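Local coordinates for DUF4393 domain-containing protein (Alcanivorax borkumensis, PDB 3H35) that is of unknown function but belongs to the abortive infection alpha family, whose sequences are grouped with helix-turn-helix proteins, at residues F71-L76 / E160-S165. Sequence-based numbering, arbitrary orientation.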
ATOM      1  N   PHE A  71     -20.417  -5.806  -0.235  1.00 28.31           N
ATOM      2  CA  PHE A  71     -20.875  -4.984  -1.362  1.00 28.38           C
ATOM      3  C   PHE A  71     -20.224  -5.375  -2.676  1.00 27.75           C
ATOM      4  O   PHE A  71     -19.185  -6.033  -2.671  1.00 27.87           O
ATOM      5  CB  PHE A  71     -20.650  -3.496  -1.056  1.00 29.16           C
ATOM      6  CG  PHE A  71     -21.471  -3.004   0.100  1.00 29.36           C
ATOM      7  CD1 PHE A  71     -22.770  -2.562  -0.098  1.00 31.40           C
ATOM      8  CD2 PHE A  71     -20.956  -3.027   1.400  1.00 32.62           C
ATOM      9  CE1 PHE A  71     -23.549  -2.113   0.982  1.00 31.48           C
ATOM     10  CE2 PHE A  71     -21.732  -2.603   2.496  1.00 31.46           C
ATOM     11  CZ  PHE A  71     -23.028  -2.142   2.284  1.00 31.07           C
ATOM     12  N   ALA A  72     -20.846  -4.992  -3.784  1.00 26.74           N
ATOM     13  CA  ALA A  72     -20.285  -5.227  -5.106  1.00 27.13           C
ATOM     14  C   ALA A  72     -19.013  -4.404  -5.280  1.00 26.70           C
ATOM     15  O   ALA A  72     -18.941  -3.230  -4.883  1.00 26.92           O
ATOM     16  CB  ALA A  72     -21.304  -4.903  -6.221  1.00 27.67           C
ATOM     17  N   LEU A  73     -18.006  -5.029  -5.860  1.00 26.48           N
ATOM     18  CA  LEU A  73     -16.736  -4.405  -6.128  1.00 26.68           C
ATOM     19  C   LEU A  73     -16.328  -4.710  -7.541  1.00 27.28           C
ATOM     20  O   LEU A  73     -16.340  -5.855  -7.966  1.00 27.86           O
ATOM     21  CB  LEU A  73     -15.679  -4.995  -5.163  1.00 26.89           C
ATOM     22  CG  LEU A  73     -14.300  -4.333  -5.093  1.00 27.51           C
ATOM     23  CD1 LEU A  73     -14.446  -2.858  -4.655  1.00 25.20           C
ATOM     24  CD2 LEU A  73     -13.404  -5.124  -4.139  1.00 27.54           C
ATOM     25  N   LEU A  74     -15.990  -3.693  -8.293  1.00 27.65           N
ATOM     26  CA  LEU A  74     -15.373  -3.912  -9.603  1.00 28.31           C
ATOM     27  C   LEU A  74     -13.906  -3.596  -9.457  1.00 27.81           C
ATOM     28  O   LEU A  74     -13.535  -2.546  -8.924  1.00 28.39           O
ATOM     29  CB  LEU A  74     -15.978  -2.989 -10.679  1.00 28.52           C
ATOM     30  CG  LEU A  74     -17.469  -3.071 -11.012  1.00 29.28           C
ATOM     31  CD1 LEU A  74     -17.766  -2.052 -12.158  1.00 28.98           C
ATOM     32  CD2 LEU A  74     -17.862  -4.490 -11.380  1.00 28.32           C
ATOM     33  N   THR A  75     -13.069  -4.514  -9.892  1.00 27.82           N
ATOM     34  CA  THR A  75     -11.643  -4.319  -9.836  1.00 27.26           C
ATOM     35  C   THR A  75     -11.076  -4.328 -11.251  1.00 27.18           C
ATOM     36  O   THR A  75     -11.373  -5.215 -12.038  1.00 26.98           O
ATOM     37  CB  THR A  75     -11.009  -5.425  -8.967  1.00 28.59           C
ATOM     38  OG1 THR A  75     -11.598  -5.420  -7.638  1.00 27.34           O
ATOM     39  CG2 THR A  75      -9.519  -5.245  -8.906  1.00 25.28           C
ATOM     40  N   LEU A  76     -10.291  -3.313 -11.576  1.00 26.08           N
ATOM     41  CA  LEU A  76      -9.582  -3.246 -12.827  1.00 25.40           C
ATOM     42  C   LEU A  76      -8.190  -3.758 -12.589  1.00 26.48           C
ATOM     43  O   LEU A  76      -7.428  -3.233 -11.753  1.00 25.03           O
ATOM     44  CB  LEU A  76      -9.557  -1.827 -13.379  1.00 24.56           C
ATOM     45  CG  LEU A  76     -10.909  -1.250 -13.781  1.00 25.60           C
ATOM     46  CD1 LEU A  76     -10.760   0.226 -14.250  1.00 25.94           C
ATOM     47  CD2 LEU A  76     -11.599  -2.109 -14.853  1.00 26.15           C
ATOM     48  N   GLU A 160     -15.932  -8.584  -7.975  1.00 28.46           N
ATOM     49  CA  GLU A 160     -15.506  -9.076  -6.685  1.00 28.24           C
ATOM     50  C   GLU A 160     -16.484  -8.582  -5.594  1.00 27.56           C
ATOM     51  O   GLU A 160     -17.493  -7.920  -5.878  1.00 27.20           O
ATOM     52  CB  GLU A 160     -14.063  -8.624  -6.440  1.00 27.78           C
ATOM     53  CG  GLU A 160     -13.069  -9.186  -7.489  1.00 29.09           C
ATOM     54  CD  GLU A 160     -11.624  -8.787  -7.248  1.00 29.14           C
ATOM     55  OE1 GLU A 160     -11.360  -7.709  -6.667  1.00 30.12           O
ATOM     56  OE2 GLU A 160     -10.741  -9.563  -7.652  1.00 31.23           O
ATOM     57  N   THR A 161     -16.185  -8.944  -4.356  1.00 26.75           N
ATOM     58  CA  THR A 161     -16.999  -8.586  -3.227  1.00 26.30           C
ATOM     59  C   THR A 161     -16.170  -7.869  -2.152  1.00 25.97           C
ATOM     60  O   THR A 161     -15.108  -8.353  -1.754  1.00 25.85           O
ATOM     61  CB  THR A 161     -17.635  -9.845  -2.651  1.00 27.30           C
ATOM     62  OG1 THR A 161     -18.329 -10.542  -3.709  1.00 27.70           O
ATOM     63  CG2 THR A 161     -18.599  -9.472  -1.517  1.00 25.09           C
ATOM     64  N   LEU A 162     -16.646  -6.713  -1.705  1.00 25.17           N
ATOM     65  CA  LEU A 162     -15.933  -5.895  -0.723  1.00 26.06           C
ATOM     66  C   LEU A 162     -16.402  -6.292   0.638  1.00 26.01           C
ATOM     67  O   LEU A 162     -17.598  -6.352   0.864  1.00 26.60           O
ATOM     68  CB  LEU A 162     -16.251  -4.414  -0.940  1.00 26.42           C
ATOM     69  CG  LEU A 162     -15.660  -3.366   0.006  1.00 26.73           C
ATOM     70  CD1 LEU A 162     -14.113  -3.321  -0.167  1.00 25.38           C
ATOM     71  CD2 LEU A 162     -16.328  -1.992  -0.289  1.00 23.37           C
ATOM     72  N   ARG A 163     -15.464  -6.533   1.552  1.00 26.36           N
ATOM     73  CA  ARG A 163     -15.763  -6.803   2.960  1.00 26.48           C
ATOM     74  C   ARG A 163     -14.732  -6.177   3.875  1.00 25.58           C
ATOM     75  O   ARG A 163     -13.635  -5.926   3.447  1.00 24.71           O
ATOM     76  CB  ARG A 163     -15.682  -8.282   3.265  1.00 27.61           C
ATOM     77  CG  ARG A 163     -16.524  -9.129   2.419  1.00 31.54           C
ATOM     78  CD  ARG A 163     -16.077 -10.560   2.623  1.00 33.15           C
ATOM     79  NE  ARG A 163     -16.694 -11.310   1.564  1.00 35.50           N
ATOM     80  CZ  ARG A 163     -17.953 -11.707   1.572  1.00 34.32           C
ATOM     81  NH1 ARG A 163     -18.727 -11.471   2.616  1.00 35.43           N
ATOM     82  NH2 ARG A 163     -18.417 -12.342   0.527  1.00 35.21           N
ATOM     83  N   ILE A 164     -15.080  -6.042   5.153  1.00 25.01           N
ATOM     84  CA  ILE A 164     -14.135  -5.655   6.187  1.00 24.53           C
ATOM     85  C   ILE A 164     -13.089  -6.754   6.363  1.00 24.63           C
ATOM     86  O   ILE A 164     -13.403  -7.930   6.245  1.00 25.66           O
ATOM     87  CB  ILE A 164     -14.857  -5.353   7.542  1.00 24.24           C
ATOM     88  CG1 ILE A 164     -13.938  -4.539   8.459  1.00 25.87           C
ATOM     89  CG2 ILE A 164     -15.288  -6.654   8.285  1.00 21.19           C
ATOM     90  CD1 ILE A 164     -14.711  -3.806   9.536  1.00 23.51           C
ATOM     91  N   SER A 165     -11.849  -6.357   6.597  1.00 25.25           N
ATOM     92  CA  SER A 165     -10.748  -7.295   6.865  1.00 25.41           C
ATOM     93  C   SER A 165     -10.684  -7.604   8.368  1.00 25.46           C
ATOM     94  O   SER A 165     -11.246  -6.872   9.173  1.00 24.95           O
ATOM     95  CB  SER A 165      -9.423  -6.668   6.453  1.00 25.22           C
ATOM     96  OG  SER A 165      -8.999  -5.664   7.369  1.00 22.52           O
TER
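Glu160, Leu73 and Leu162 bury the most surface where strand 71-77 meets strand 156-164. The two strands are antiparallel neighbours inside a four-stranded sheet, with strand 87-91 beyond the first and strand 119-123 beyond the second. Phe71 pairs with Leu162, and Leu73 with Glu160, both as hydrogen-bonded pairs. Leu162 N gives a nearly straight bond of 2.8 Å to Phe71 O, and Glu160 N reaches Leu73 O at 2.8 Å. The return bond from Leu73 N to Glu160 O is more bent, and the donor sits 48° out of the carbonyl plane. Tyr132 OH also bonds to this carbonyl oxygen. The local strand directions differ by 121°, a strong departure from 180° for antiparallel neighbours. Pairing still runs on past Leu73, where Thr75 bonds to the backbone of Arg158.

Leu73 and Leu162 meet on one face of the sheet. Their CB atoms lie 4.3 Å apart, diagonally across the register. The CB of Leu73 also rests 3.5 Å from Glu160 O. Strand 119-123 packs against them through Ala121 and Val119, respectively.

Glu160 starts on the same face. Its CG lies anti to its own carbonyl carbon (chi1 -62°), and from there the extended chain carries the carboxylate to Thr75. There the hydroxyl OG1 donates to OE1 over a very short 2.5 Å. Arg90 bridges the pair, with NE on Thr75 OG1 and NH2 on Glu160 OE1. The other oxygen, OE2, is held by Arg158 and Tyr77. Both carboxylate oxygens are therefore engaged, which limits rotation of the group. Two arginines beside this buried carboxylate probably favour its charged form. Through Arg90, Thr75 and Glu160, side chains join strands 87-91, 71-77 and 156-164 in addition to their backbone bonds.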